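Local atomic coordinates of type II secretion system protein H (Vibrio cholerae, PDB entry 4DQ9), a protein that forms part of the pseudopilus tip complex of the type II secretion system, which is critical for recognising and binding secretion substrates such as toxins and proteases. Residues S12-L17 / L151-P156; E22-S27 / L115-S120; G70-F75 / S129-G134. One frame throughout, in Å; residues are numbered along the deposited sequence.

Contact 1: S12-L17 / L151-P156; sequences SFYQRL and LRLLAP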
ATOM      1  N   SER A  12     -13.122  -1.802  20.902  1.00 14.64           N
ATOM      2  CA  SER A  12     -11.822  -2.492  20.664  1.00 16.49           C
ATOM      3  C   SER A  12     -11.233  -1.899  19.392  1.00 15.62           C
ATOM      4  O   SER A  12      -9.998  -1.551  19.388  1.00 15.86           O
ATOM      5  CB  SER A  12     -11.973  -3.987  20.524  1.00 18.13           C
ATOM      6  OG  SER A  12     -10.899  -4.629  19.822  1.00 18.22           O
ATOM      7  N   PHE A  13     -12.013  -1.827  18.310  1.00 14.79           N
ATOM      8  CA  PHE A  13     -11.453  -1.217  17.087  1.00 13.52           C
ATOM      9  C   PHE A  13     -10.970   0.227  17.282  1.00 14.18           C
ATOM     10  O   PHE A  13      -9.897   0.613  16.783  1.00 15.49           O
ATOM     11  CB  PHE A  13     -12.361  -1.420  15.893  1.00 14.11           C
ATOM     12  CG  PHE A  13     -11.851  -0.738  14.651  1.00 12.35           C
ATOM     13  CD1 PHE A  13     -10.769  -1.295  14.026  1.00 13.51           C
ATOM     14  CD2 PHE A  13     -12.391   0.391  14.145  1.00 14.63           C
ATOM     15  CE1 PHE A  13     -10.197  -0.652  12.897  1.00 16.77           C
ATOM     16  CE2 PHE A  13     -11.908   0.966  12.951  1.00 16.33           C
ATOM     17  CZ  PHE A  13     -10.810   0.442  12.364  1.00 16.94           C
ATOM     18  N   TYR A  14     -11.741   1.041  17.985  1.00 14.19           N
ATOM     19  CA  TYR A  14     -11.421   2.425  18.253  1.00 15.25           C
ATOM     20  C   TYR A  14     -10.093   2.496  18.955  1.00 17.24           C
ATOM     21  O   TYR A  14      -9.256   3.295  18.557  1.00 17.65           O
ATOM     22  CB  TYR A  14     -12.509   3.047  19.053  1.00 15.86           C
ATOM     23  CG  TYR A  14     -12.308   4.446  19.456  1.00 19.01           C
ATOM     24  CD1 TYR A  14     -12.410   5.459  18.505  1.00 19.83           C
ATOM     25  CD2 TYR A  14     -12.238   4.775  20.820  1.00 23.48           C
ATOM     26  CE1 TYR A  14     -12.280   6.760  18.885  1.00 26.56           C
ATOM     27  CE2 TYR A  14     -12.170   6.073  21.208  1.00 26.95           C
ATOM     28  CZ  TYR A  14     -12.145   7.055  20.205  1.00 24.55           C
ATOM     29  OH  TYR A  14     -12.084   8.401  20.492  1.00 27.72           O
ATOM     30  N   GLN A  15      -9.903   1.667  19.971  1.00 16.04           N
ATOM     31  CA  GLN A  15      -8.689   1.700  20.794  1.00 16.41           C
ATOM     32  C   GLN A  15      -7.511   1.309  19.966  1.00 16.41           C
ATOM     33  O   GLN A  15      -6.429   1.940  20.096  1.00 15.53           O
ATOM     34  CB  GLN A  15      -8.777   0.759  21.953  1.00 16.16           C
ATOM     35  CG  GLN A  15      -9.888   1.163  22.927  1.00 13.76           C
ATOM     36  CD  GLN A  15     -10.081   0.101  24.085  1.00 15.50           C
ATOM     37  OE1 GLN A  15      -9.772  -1.090  23.950  1.00 18.53           O
ATOM     38  NE2 GLN A  15     -10.581   0.560  25.244  1.00 17.68           N
ATOM     39  N   ARG A  16      -7.727   0.361  19.026  1.00 15.37           N
ATOM     40  CA  ARG A  16      -6.616  -0.119  18.225  1.00 14.69           C
ATOM     41  C   ARG A  16      -6.264   0.893  17.145  1.00 14.26           C
ATOM     42  O   ARG A  16      -5.068   1.111  16.878  1.00 17.95           O
ATOM     43  CB  ARG A  16      -6.948  -1.480  17.592  1.00 16.66           C
ATOM     44  CG  ARG A  16      -7.018  -2.543  18.701  1.00 21.47           C
ATOM     45  CD  ARG A  16      -7.955  -3.713  18.292  1.00 22.64           C
ATOM     46  NE  ARG A  16      -7.975  -4.755  19.353  1.00 18.25           N
ATOM     47  CZ  ARG A  16      -6.968  -5.579  19.501  1.00 14.60           C
ATOM     48  NH1 ARG A  16      -5.963  -5.497  18.676  1.00 18.29           N
ATOM     49  NH2 ARG A  16      -6.965  -6.550  20.430  1.00 18.44           N
ATOM     50  N   LEU A  17      -7.265   1.542  16.553  1.00 14.43           N
ATOM     51  CA  LEU A  17      -6.995   2.519  15.543  1.00 14.02           C
ATOM     52  C   LEU A  17      -6.222   3.725  16.216  1.00 14.38           C
ATOM     53  O   LEU A  17      -5.255   4.257  15.627  1.00 16.01           O
ATOM     54  CB  LEU A  17      -8.265   2.960  14.954  1.00 13.86           C
ATOM     55  CG  LEU A  17      -8.150   4.041  13.900  1.00 19.62           C
ATOM     56  CD1 LEU A  17      -7.352   3.551  12.687  1.00 19.72           C
ATOM     57  CD2 LEU A  17      -9.585   4.542  13.517  1.00 25.54           C
ATOM     58  N   LEU A 151     -11.032  11.219  14.723  1.00 29.11           N
ATOM     59  CA  LEU A 151     -11.466   9.838  14.790  1.00 28.82           C
ATOM     60  C   LEU A 151     -12.573   9.864  15.810  1.00 27.77           C
ATOM     61  O   LEU A 151     -12.376  10.542  16.846  1.00 28.36           O
ATOM     62  CB  LEU A 151     -10.318   8.969  15.297  1.00 31.75           C
ATOM     63  CG  LEU A 151      -9.214   8.487  14.301  1.00 37.55           C
ATOM     64  CD1 LEU A 151      -9.280   9.100  12.851  1.00 34.10           C
ATOM     65  CD2 LEU A 151      -7.857   8.629  14.915  1.00 35.79           C
ATOM     66  N   ARG A 152     -13.662   9.149  15.579  1.00 24.41           N
ATOM     67  CA  ARG A 152     -14.862   9.203  16.456  0.50 24.72           C
ATOM     68  C   ARG A 152     -15.393   7.799  16.653  1.00 24.55           C
ATOM     69  O   ARG A 152     -15.390   7.009  15.713  1.00 22.95           O
ATOM     70  CB  ARG A 152     -15.991  10.000  15.804  0.50 26.43           C
ATOM     71  CG  ARG A 152     -15.861  11.471  15.802  0.50 31.72           C
ATOM     72  CD  ARG A 152     -16.670  12.074  16.938  0.50 37.51           C
ATOM     73  NE  ARG A 152     -18.017  12.489  16.585  0.50 41.94           N
ATOM     74  CZ  ARG A 152     -18.849  13.037  17.459  0.50 46.11           C
ATOM     75  NH1 ARG A 152     -18.438  13.202  18.711  0.50 47.66           N
ATOM     76  NH2 ARG A 152     -20.072  13.420  17.102  0.50 49.99           N
ATOM     77  N   LEU A 153     -15.897   7.509  17.835  1.00 21.88           N
ATOM     78  CA  LEU A 153     -16.642   6.312  18.124  1.00 21.96           C
ATOM     79  C   LEU A 153     -18.106   6.785  18.273  1.00 22.50           C
ATOM     80  O   LEU A 153     -18.364   7.703  19.065  1.00 25.01           O
ATOM     81  CB  LEU A 153     -16.200   5.751  19.435  1.00 22.09           C
ATOM     82  CG  LEU A 153     -17.029   4.571  19.943  1.00 22.44           C
ATOM     83  CD1 LEU A 153     -16.964   3.319  19.100  1.00 22.05           C
ATOM     84  CD2 LEU A 153     -16.437   4.341  21.277  1.00 25.99           C
ATOM     85  N   LEU A 154     -18.987   6.224  17.474  1.00 23.62           N
ATOM     86  CA  LEU A 154     -20.412   6.683  17.477  1.00 23.83           C
ATOM     87  C   LEU A 154     -21.312   5.503  17.831  1.00 24.00           C
ATOM     88  O   LEU A 154     -21.205   4.396  17.313  1.00 21.18           O
ATOM     89  CB  LEU A 154     -20.829   7.285  16.156  1.00 26.95           C
ATOM     90  CG  LEU A 154     -19.978   8.444  15.650  1.00 30.43           C
ATOM     91  CD1 LEU A 154     -19.900   8.464  14.154  1.00 31.58           C
ATOM     92  CD2 LEU A 154     -20.496   9.743  16.087  1.00 35.72           C
ATOM     93  N   ALA A 155     -22.246   5.806  18.755  1.00 25.73           N
ATOM     94  CA  ALA A 155     -23.348   4.925  19.060  1.00 26.12           C
ATOM     95  C   ALA A 155     -24.430   4.808  17.996  1.00 25.79           C
ATOM     96  O   ALA A 155     -24.516   5.591  17.094  1.00 26.22           O
ATOM     97  CB  ALA A 155     -23.998   5.434  20.411  1.00 28.80           C
ATOM     98  N   PRO A 156     -25.234   3.765  18.076  1.00 25.14           N
ATOM     99  CA  PRO A 156     -26.295   3.552  17.097  1.00 28.28           C
ATOM    100  C   PRO A 156     -27.164   4.796  17.095  1.00 34.01           C
ATOM    101  O   PRO A 156     -27.301   5.490  18.128  1.00 34.99           O
ATOM    102  CB  PRO A 156     -27.040   2.354  17.630  1.00 27.18           C
ATOM    103  CG  PRO A 156     -26.031   1.624  18.393  1.00 26.58           C
ATOM    104  CD  PRO A 156     -25.020   2.575  18.894  1.00 24.25           C
TER
HETATM  105  O   HOH W   1     -15.308   9.522  19.745  1.00 16.22           O
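Tyr14 and Leu17, just under one turn apart, carry the contact between the long N-terminal helix of this pseudopilin fold and the edge strand 151-154. The two short segments run almost antiparallel, their N-to-C directions 171° apart and their axes approaching to 9.1 Å, so the strand lies lengthwise along the helix. Ahead of Tyr14, Phe13 leads into the core instead, where it packs on Phe126 and Leu128 of one sheet and on Leu42 and Phe44 of the other. Tyr14 turns to the strand. With CG anti to the backbone N (chi1 178°), its ring stands beside the strand backbone, and Leu153 CB sits over the middle of one face, 4.0 Å from the ring centroid, in a CH-pi contact. Of the ring atoms, CE1 comes to 3.8 Å from Leu153 N. That amide is on the edge of strand 151-154 turned away from strand 141-145, to which Arg152 and Leu154 are bonded. It donates instead to a water 2.8 Å from Leu153 N, which also has a weak bond to Tyr14 OH at 3.5 Å. Arg16 turns to another side of the helix: its NE donates to Ser12 OG at 3.0 Å, while NH1 bonds to the carbonyl of Thr62. Leu17 resumes the contact on the buried side, where it also packs on Phe126 of the sheet that includes strand 151-154. Only one of its methyls touches the strand segment: CD2 reaches Leu151 CG at 4.0 Å.

Contact 2: E22-S27 / L115-S120; sequences EEAILS and LFVLSS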
ATOM      1  N   GLU A  22      -1.284   6.945  16.902  1.00 18.06           N
ATOM      2  CA  GLU A  22      -0.244   7.356  17.859  1.00 19.82           C
ATOM      3  C   GLU A  22       1.133   6.760  17.537  1.00 18.75           C
ATOM      4  O   GLU A  22       2.091   7.489  17.511  1.00 20.95           O
ATOM      5  CB  GLU A  22      -0.729   6.929  19.237  1.00 20.04           C
ATOM      6  CG  GLU A  22       0.169   7.217  20.451  1.00 25.14           C
ATOM      7  CD  GLU A  22      -0.518   6.829  21.754  1.00 29.11           C
ATOM      8  OE1 GLU A  22      -1.392   5.933  21.817  1.00 33.27           O
ATOM      9  OE2 GLU A  22      -0.103   7.352  22.770  1.00 32.46           O
ATOM     10  N   GLU A  23       1.171   5.474  17.142  1.00 18.66           N
ATOM     11  CA  GLU A  23       2.403   4.792  16.829  1.00 18.61           C
ATOM     12  C   GLU A  23       3.010   5.438  15.604  1.00 19.42           C
ATOM     13  O   GLU A  23       4.239   5.675  15.550  1.00 19.88           O
ATOM     14  CB  GLU A  23       2.231   3.311  16.631  1.00 17.96           C
ATOM     15  CG  GLU A  23       3.518   2.576  16.713  1.00 19.85           C
ATOM     16  CD  GLU A  23       4.103   2.478  18.078  1.00 23.42           C
ATOM     17  OE1 GLU A  23       3.461   2.652  19.173  1.00 25.92           O
ATOM     18  OE2 GLU A  23       5.243   2.135  18.063  1.00 24.56           O
ATOM     19  N   ALA A  24       2.181   5.700  14.592  1.00 18.40           N
ATOM     20  CA  ALA A  24       2.651   6.288  13.317  1.00 18.75           C
ATOM     21  C   ALA A  24       3.317   7.637  13.632  1.00 19.96           C
ATOM     22  O   ALA A  24       4.421   7.947  13.150  1.00 20.80           O
ATOM     23  CB  ALA A  24       1.492   6.456  12.282  1.00 16.77           C
ATOM     24  N   ILE A  25       2.653   8.452  14.425  1.00 20.03           N
ATOM     25  CA  ILE A  25       3.117   9.833  14.706  1.00 23.64           C
ATOM     26  C   ILE A  25       4.444   9.772  15.499  1.00 23.91           C
ATOM     27  O   ILE A  25       5.432  10.423  15.068  1.00 25.59           O
ATOM     28  CB  ILE A  25       1.990  10.640  15.413  1.00 23.72           C
ATOM     29  CG1 ILE A  25       0.877  11.000  14.401  1.00 20.67           C
ATOM     30  CG2 ILE A  25       2.650  11.965  16.076  1.00 27.82           C
ATOM     31  CD1 ILE A  25      -0.462  11.277  15.057  1.00 23.10           C
ATOM     32  N   LEU A  26       4.519   8.931  16.539  1.00 25.07           N
ATOM     33  CA  LEU A  26       5.675   8.822  17.423  1.00 26.16           C
ATOM     34  C   LEU A  26       6.865   8.196  16.688  1.00 26.52           C
ATOM     35  O   LEU A  26       8.010   8.637  16.894  1.00 26.02           O
ATOM     36  CB  LEU A  26       5.353   7.997  18.663  1.00 25.64           C
ATOM     37  CG  LEU A  26       4.459   8.582  19.779  1.00 26.85           C
ATOM     38  CD1 LEU A  26       3.899   7.473  20.610  1.00 28.03           C
ATOM     39  CD2 LEU A  26       5.238   9.568  20.594  1.00 33.91           C
ATOM     40  N   SER A  27       6.614   7.218  15.793  1.00 22.37           N
ATOM     41  CA  SER A  27       7.704   6.366  15.238  1.00 22.70           C
ATOM     42  C   SER A  27       8.146   6.809  13.891  1.00 23.72           C
ATOM     43  O   SER A  27       9.222   6.357  13.397  1.00 23.87           O
ATOM     44  CB  SER A  27       7.279   4.886  15.132  1.00 22.34           C
ATOM     45  OG  SER A  27       6.311   4.689  14.118  1.00 23.67           O
ATOM     46  N   LEU A 115      -7.200   0.985   4.765  1.00 17.39           N
ATOM     47  CA  LEU A 115      -7.035   2.161   5.632  1.00 16.23           C
ATOM     48  C   LEU A 115      -5.596   2.462   5.903  1.00 17.73           C
ATOM     49  O   LEU A 115      -4.931   1.634   6.545  1.00 17.63           O
ATOM     50  CB  LEU A 115      -7.843   2.039   6.948  1.00 16.69           C
ATOM     51  CG  LEU A 115      -9.281   1.541   6.923  1.00 15.71           C
ATOM     52  CD1 LEU A 115      -9.829   1.526   8.379  1.00 19.37           C
ATOM     53  CD2 LEU A 115     -10.072   2.462   6.002  1.00 18.81           C
ATOM     54  N   PHE A 116      -5.078   3.587   5.418  1.00 17.14           N
ATOM     55  CA  PHE A 116      -3.754   3.997   5.698  1.00 16.45           C
ATOM     56  C   PHE A 116      -3.692   4.858   6.920  1.00 16.93           C
ATOM     57  O   PHE A 116      -4.526   5.772   7.108  1.00 16.25           O
ATOM     58  CB  PHE A 116      -3.096   4.675   4.493  1.00 17.11           C
ATOM     59  CG  PHE A 116      -3.183   3.863   3.236  1.00 15.79           C
ATOM     60  CD1 PHE A 116      -2.280   2.800   3.050  1.00 15.43           C
ATOM     61  CD2 PHE A 116      -4.084   4.135   2.242  1.00 15.05           C
ATOM     62  CE1 PHE A 116      -2.350   2.056   1.854  1.00 18.94           C
ATOM     63  CE2 PHE A 116      -4.201   3.275   1.079  1.00 20.65           C
ATOM     64  CZ  PHE A 116      -3.247   2.275   0.908  1.00 21.00           C
ATOM     65  N   VAL A 117      -2.683   4.598   7.730  1.00 15.30           N
ATOM     66  CA  VAL A 117      -2.478   5.281   9.009  1.00 15.26           C
ATOM     67  C   VAL A 117      -1.041   5.790   8.931  1.00 17.03           C
ATOM     68  O   VAL A 117      -0.103   5.093   9.369  1.00 19.11           O
ATOM     69  CB  VAL A 117      -2.762   4.384  10.198  1.00 14.23           C
ATOM     70  CG1 VAL A 117      -2.525   5.144  11.604  1.00 17.51           C
ATOM     71  CG2 VAL A 117      -4.176   3.802  10.112  1.00 14.77           C
ATOM     72  N   LEU A 118      -0.911   6.974   8.332  1.00 17.74           N
ATOM     73  CA  LEU A 118       0.396   7.456   7.919  1.00 19.29           C
ATOM     74  C   LEU A 118       1.145   8.230   9.073  1.00 20.86           C
ATOM     75  O   LEU A 118       0.537   8.772   9.996  1.00 22.36           O
ATOM     76  CB  LEU A 118       0.278   8.348   6.727  1.00 20.55           C
ATOM     77  CG  LEU A 118      -0.499   7.829   5.491  1.00 23.44           C
ATOM     78  CD1 LEU A 118      -0.545   8.825   4.366  1.00 27.59           C
ATOM     79  CD2 LEU A 118       0.068   6.525   5.101  1.00 21.05           C
ATOM     80  N   SER A 119       2.470   8.310   8.928  1.00 21.71           N
ATOM     81  CA  SER A 119       3.340   8.998   9.852  1.00 22.32           C
ATOM     82  C   SER A 119       3.030  10.472  10.040  1.00 26.81           C
ATOM     83  O   SER A 119       3.346  11.054  11.084  1.00 24.49           O
ATOM     84  CB  SER A 119       4.822   8.823   9.536  1.00 26.60           C
ATOM     85  OG  SER A 119       5.024   9.353   8.259  1.00 27.37           O
ATOM     86  N   SER A 120       2.356  11.050   9.039  1.00 27.48           N
ATOM     87  CA  SER A 120       1.941  12.453   9.093  1.00 30.51           C
ATOM     88  C   SER A 120       0.786  12.651  10.044  1.00 30.50           C
ATOM     89  O   SER A 120       0.386  13.779  10.287  1.00 33.73           O
ATOM     90  CB  SER A 120       1.396  12.850   7.708  1.00 30.35           C
ATOM     91  OG  SER A 120       0.243  12.048   7.372  1.00 31.85           O
TER
HETATM   92  O   HOH W   2       5.784  11.076  12.426  1.00 27.45           O
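Ala24 and Ser119 bring their CA atoms to within 4.5 Å, where the last turn of the N-terminal helix meets the chain just as it leaves strand 115-117. The small Ala24 side chain is consistent with so close an approach. Ala24 CB rests on two successive carbonyls at the end of the strand and just past it, 3.4 Å from Leu118 O and 3.6 Å from Val117 O, and faces Val117 CG1 at the longer distance of 4.3 Å. The contact is thus largely methyl against peptide, with no direct hydrogen bond between the segments. Ser119 presents CA and CB to Ala24 O, CA at 3.6 Å, and its carbonyl oxygen faces the CA of Ile25. Ile25 CG1, anti to the carbonyl carbon (chi1 -74°), also comes near Ser119 O. A water bridges the two segments by donating to Ile25 O at 2.7 Å and to Ser119 O at 2.8 Å, although further acceptors nearby compete for its protons. At the helix end, Ser27 doubles the grip on Glu23 O: the backbone N and the hydroxyl OG both donate to it, from opposite faces of its plane. The same OG is bonded to the amide of Gln29, which ties the last turn to the chain that follows. Asp30 in that connection accepts the Ser119 amide through OD1, a second tie between the two parts of the chain. Strand 115-117 pairs with strand 31-36, whose Phe31 also touches Ala24, and Val117 packs on Leu17 and Leu20 of the helix; Leu118 and Ser119 meet Ala49 and Gly28 of the second subunit.

Contact 3: G70-F75 / S129-G134; sequences GLQLDF and SIFPKG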
ATOM      1  N   GLY A  70     -22.261 -14.125  15.272  1.00 26.57           N
ATOM      2  CA  GLY A  70     -23.451 -13.341  15.572  1.00 23.06           C
ATOM      3  C   GLY A  70     -23.264 -11.885  15.253  1.00 20.95           C
ATOM      4  O   GLY A  70     -24.284 -11.195  15.179  1.00 20.75           O
ATOM      5  N   LEU A  71     -22.004 -11.399  15.117  1.00 18.94           N
ATOM      6  CA  LEU A  71     -21.744 -10.052  14.668  1.00 17.38           C
ATOM      7  C   LEU A  71     -21.309 -10.005  13.216  1.00 18.78           C
ATOM      8  O   LEU A  71     -20.739 -10.989  12.711  1.00 20.89           O
ATOM      9  CB  LEU A  71     -20.624  -9.362  15.501  1.00 17.40           C
ATOM     10  CG  LEU A  71     -21.023  -9.203  16.926  1.00 18.45           C
ATOM     11  CD1 LEU A  71     -19.813  -8.727  17.691  1.00 20.48           C
ATOM     12  CD2 LEU A  71     -22.132  -8.149  17.031  1.00 19.51           C
ATOM     13  N   GLN A  72     -21.578  -8.865  12.589  1.00 15.98           N
ATOM     14  CA  GLN A  72     -21.184  -8.548  11.200  1.00 17.33           C
ATOM     15  C   GLN A  72     -20.364  -7.269  11.277  1.00 16.71           C
ATOM     16  O   GLN A  72     -20.544  -6.440  12.203  1.00 16.28           O
ATOM     17  CB  GLN A  72     -22.360  -8.263  10.294  1.00 20.23           C
ATOM     18  CG  GLN A  72     -23.404  -9.407  10.162  1.00 25.80           C
ATOM     19  CD  GLN A  72     -22.933 -10.462   9.291  1.00 32.04           C
ATOM     20  OE1 GLN A  72     -21.737 -10.741   9.236  1.00 39.98           O
ATOM     21  NE2 GLN A  72     -23.848 -11.086   8.556  1.00 36.29           N
ATOM     22  N   LEU A  73     -19.537  -7.086  10.261  1.00 17.17           N
ATOM     23  CA  LEU A  73     -19.005  -5.775  10.078  1.00 17.34           C
ATOM     24  C   LEU A  73     -19.134  -5.304   8.597  1.00 14.21           C
ATOM     25  O   LEU A  73     -19.300  -6.103   7.657  1.00 17.24           O
ATOM     26  CB  LEU A  73     -17.629  -5.578  10.535  1.00 18.81           C
ATOM     27  CG  LEU A  73     -16.532  -6.467  10.037  1.00 16.36           C
ATOM     28  CD1 LEU A  73     -16.053  -6.074   8.691  1.00 19.55           C
ATOM     29  CD2 LEU A  73     -15.348  -6.282  10.949  1.00 21.50           C
ATOM     30  N   ASP A  74     -19.031  -4.006   8.439  1.00 14.72           N
ATOM     31  CA  ASP A  74     -19.087  -3.368   7.126  1.00 16.72           C
ATOM     32  C   ASP A  74     -18.353  -2.056   7.110  1.00 16.18           C
ATOM     33  O   ASP A  74     -18.007  -1.546   8.196  1.00 15.96           O
ATOM     34  CB  ASP A  74     -20.540  -3.186   6.725  1.00 17.96           C
ATOM     35  CG  ASP A  74     -20.753  -3.153   5.215  1.00 18.50           C
ATOM     36  OD1 ASP A  74     -19.778  -3.091   4.380  1.00 17.01           O
ATOM     37  OD2 ASP A  74     -21.972  -3.302   4.798  1.00 20.45           O
ATOM     38  N   PHE A  75     -18.032  -1.528   5.949  1.00 16.59           N
ATOM     39  CA  PHE A  75     -17.265  -0.296   5.941  1.00 16.29           C
ATOM     40  C   PHE A  75     -17.602   0.502   4.635  1.00 14.94           C
ATOM     41  O   PHE A  75     -18.038  -0.094   3.624  1.00 16.98           O
ATOM     42  CB  PHE A  75     -15.759  -0.455   6.113  1.00 15.71           C
ATOM     43  CG  PHE A  75     -15.001  -0.960   4.931  1.00 16.38           C
ATOM     44  CD1 PHE A  75     -15.082  -2.309   4.554  1.00 20.20           C
ATOM     45  CD2 PHE A  75     -14.156  -0.109   4.236  1.00 17.15           C
ATOM     46  CE1 PHE A  75     -14.385  -2.826   3.459  1.00 24.08           C
ATOM     47  CE2 PHE A  75     -13.444  -0.591   3.101  1.00 17.38           C
ATOM     48  CZ  PHE A  75     -13.588  -1.969   2.699  1.00 23.06           C
ATOM     49  N   SER A 129     -18.627  -0.109  10.626  1.00 16.30           N
ATOM     50  CA  SER A 129     -19.689  -0.377  11.581  1.00 15.27           C
ATOM     51  C   SER A 129     -19.760  -1.833  11.908  1.00 15.38           C
ATOM     52  O   SER A 129     -19.375  -2.726  11.111  1.00 15.22           O
ATOM     53  CB  SER A 129     -20.963   0.134  11.047  1.00 21.46           C
ATOM     54  OG  SER A 129     -21.458  -0.702  10.154  1.00 23.25           O
ATOM     55  N   ILE A 130     -20.230  -2.079  13.119  1.00 13.74           N
ATOM     56  CA  ILE A 130     -20.246  -3.449  13.749  1.00 14.67           C
ATOM     57  C   ILE A 130     -21.624  -3.598  14.334  1.00 15.16           C
ATOM     58  O   ILE A 130     -22.064  -2.773  15.108  1.00 17.63           O
ATOM     59  CB  ILE A 130     -19.157  -3.660  14.794  1.00 14.78           C
ATOM     60  CG1 ILE A 130     -17.700  -3.510  14.207  1.00 15.09           C
ATOM     61  CG2 ILE A 130     -19.230  -5.113  15.542  1.00 15.28           C
ATOM     62  CD1 ILE A 130     -16.542  -3.386  15.214  1.00 16.16           C
ATOM     63  N   PHE A 131     -22.231  -4.689  14.043  1.00 14.49           N
ATOM     64  CA  PHE A 131     -23.637  -4.862  14.297  1.00 16.01           C
ATOM     65  C   PHE A 131     -24.109  -6.309  14.273  1.00 16.85           C
ATOM     66  O   PHE A 131     -23.507  -7.166  13.699  1.00 14.98           O
ATOM     67  CB  PHE A 131     -24.468  -4.071  13.319  1.00 17.40           C
ATOM     68  CG  PHE A 131     -24.111  -4.352  11.888  1.00 15.85           C
ATOM     69  CD1 PHE A 131     -23.042  -3.711  11.298  1.00 17.50           C
ATOM     70  CD2 PHE A 131     -24.786  -5.313  11.126  1.00 17.48           C
ATOM     71  CE1 PHE A 131     -22.693  -3.912   9.993  1.00 15.85           C
ATOM     72  CE2 PHE A 131     -24.440  -5.560   9.785  1.00 23.04           C
ATOM     73  CZ  PHE A 131     -23.358  -4.913   9.211  1.00 21.07           C
ATOM     74  N   PRO A 132     -25.227  -6.575  14.949  1.00 17.80           N
ATOM     75  CA  PRO A 132     -25.669  -7.936  15.031  1.00 18.69           C
ATOM     76  C   PRO A 132     -26.131  -8.442  13.644  1.00 16.60           C
ATOM     77  O   PRO A 132     -26.806  -7.729  12.808  1.00 19.06           O
ATOM     78  CB  PRO A 132     -26.884  -7.864  15.954  1.00 18.71           C
ATOM     79  CG  PRO A 132     -26.593  -6.717  16.786  1.00 18.64           C
ATOM     80  CD  PRO A 132     -25.972  -5.718  15.873  1.00 20.71           C
ATOM     81  N   LYS A 133     -25.850  -9.730  13.439  1.00 18.40           N
ATOM     82  CA  LYS A 133     -26.363 -10.470  12.208  1.00 19.35           C
ATOM     83  C   LYS A 133     -27.881 -10.307  12.117  1.00 19.91           C
ATOM     84  O   LYS A 133     -28.552 -10.433  13.102  1.00 20.75           O
ATOM     85  CB  LYS A 133     -25.938 -11.934  12.176  1.00 21.81           C
ATOM     86  CG  LYS A 133     -26.233 -12.690  10.944  1.00 25.72           C
ATOM     87  CD  LYS A 133     -25.736 -14.173  11.038  1.00 32.29           C
ATOM     88  CE  LYS A 133     -24.331 -14.341  11.463  1.00 36.86           C
ATOM     89  NZ  LYS A 133     -24.080 -15.775  11.838  1.00 39.38           N
ATOM     90  N   GLY A 134     -28.391  -9.950  10.937  1.00 19.52           N
ATOM     91  CA  GLY A 134     -29.875  -9.759  10.709  1.00 22.08           C
ATOM     92  C   GLY A 134     -30.184  -8.285  10.519  1.00 21.01           C
ATOM     93  O   GLY A 134     -31.251  -7.900  10.008  1.00 21.07           O
TER
HETATM   94  O   HOH W   3     -27.486 -11.540  15.715  1.00 17.33           O
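Gln72 lies across the ring of Phe131 where strands 71-77 and 126-132 pair as antiparallel neighbours in the second sheet of the pseudopilin domain. From CB outward, the glutamine first meets the ring: CB stands over one face, 3.4 Å from Phe131 CE2. CG, placed beside the backbone N, moves past the ring to 3.8 Å from Lys133 CA. There the chain bends (chi2 -77°), and the amide, its plane 51° from that of the ring, brings NE2 to 3.7 Å from Lys133 CG. Phe131 leans toward the partner strand; its other neighbour there is Asp74, whose CB lies at the ring edge, 4.0 Å from CE1. The ring thus spans two residues of one strand on the Gln72 and Asp74 face. On the other face the contact is aliphatic: Leu73 CB is 4.2 Å from Ile130 CG1, and Leu71 also reaches Ile130 and packs on Val2 and Ala6 of the N-terminal helix. Between the two faces runs the backbone ladder. Gln72 and Phe131 exchange two bonds, as do Asp74 and Ser129, while Leu73 and Ile130 form the non-hydrogen-bonded pair between them. Asp74 OD1 additionally accepts the amides of Phe75 and Lys84, fixing the carboxylate against the chain that follows. Where the ladder ends at Gly70, Gly70 O receives Lys133 N at 2.8 Å in a nearly straight bond (175° at the hydrogen), and a water donates to that carbonyl and, at 3.0 Å from the water oxygen, to Lys133 O.

From the N terminus, helix 2-27 enters contact 1 first and contact 2 at its end. Contact 1 closes the longest loop, 133 residues, returning with strand 151-154 near the C terminus; contacts 2 and 3 both nest inside it. These two cross, since their segments alternate along the chain: 22-27, 70-75, 115-120, 129-134. Contact 2 ties the helix end to the sheet containing strands 31-36 and 115-117. Contact 3 joins two strands of the other sheet, whose far edge is the strand of contact 1. The helix therefore connects both sheets; contacts 1 and 2 touch directly, Leu17 CD1 to Val117 CG2 at 4.1 Å, whereas contacts 2 and 3 have centres about 27 Å apart.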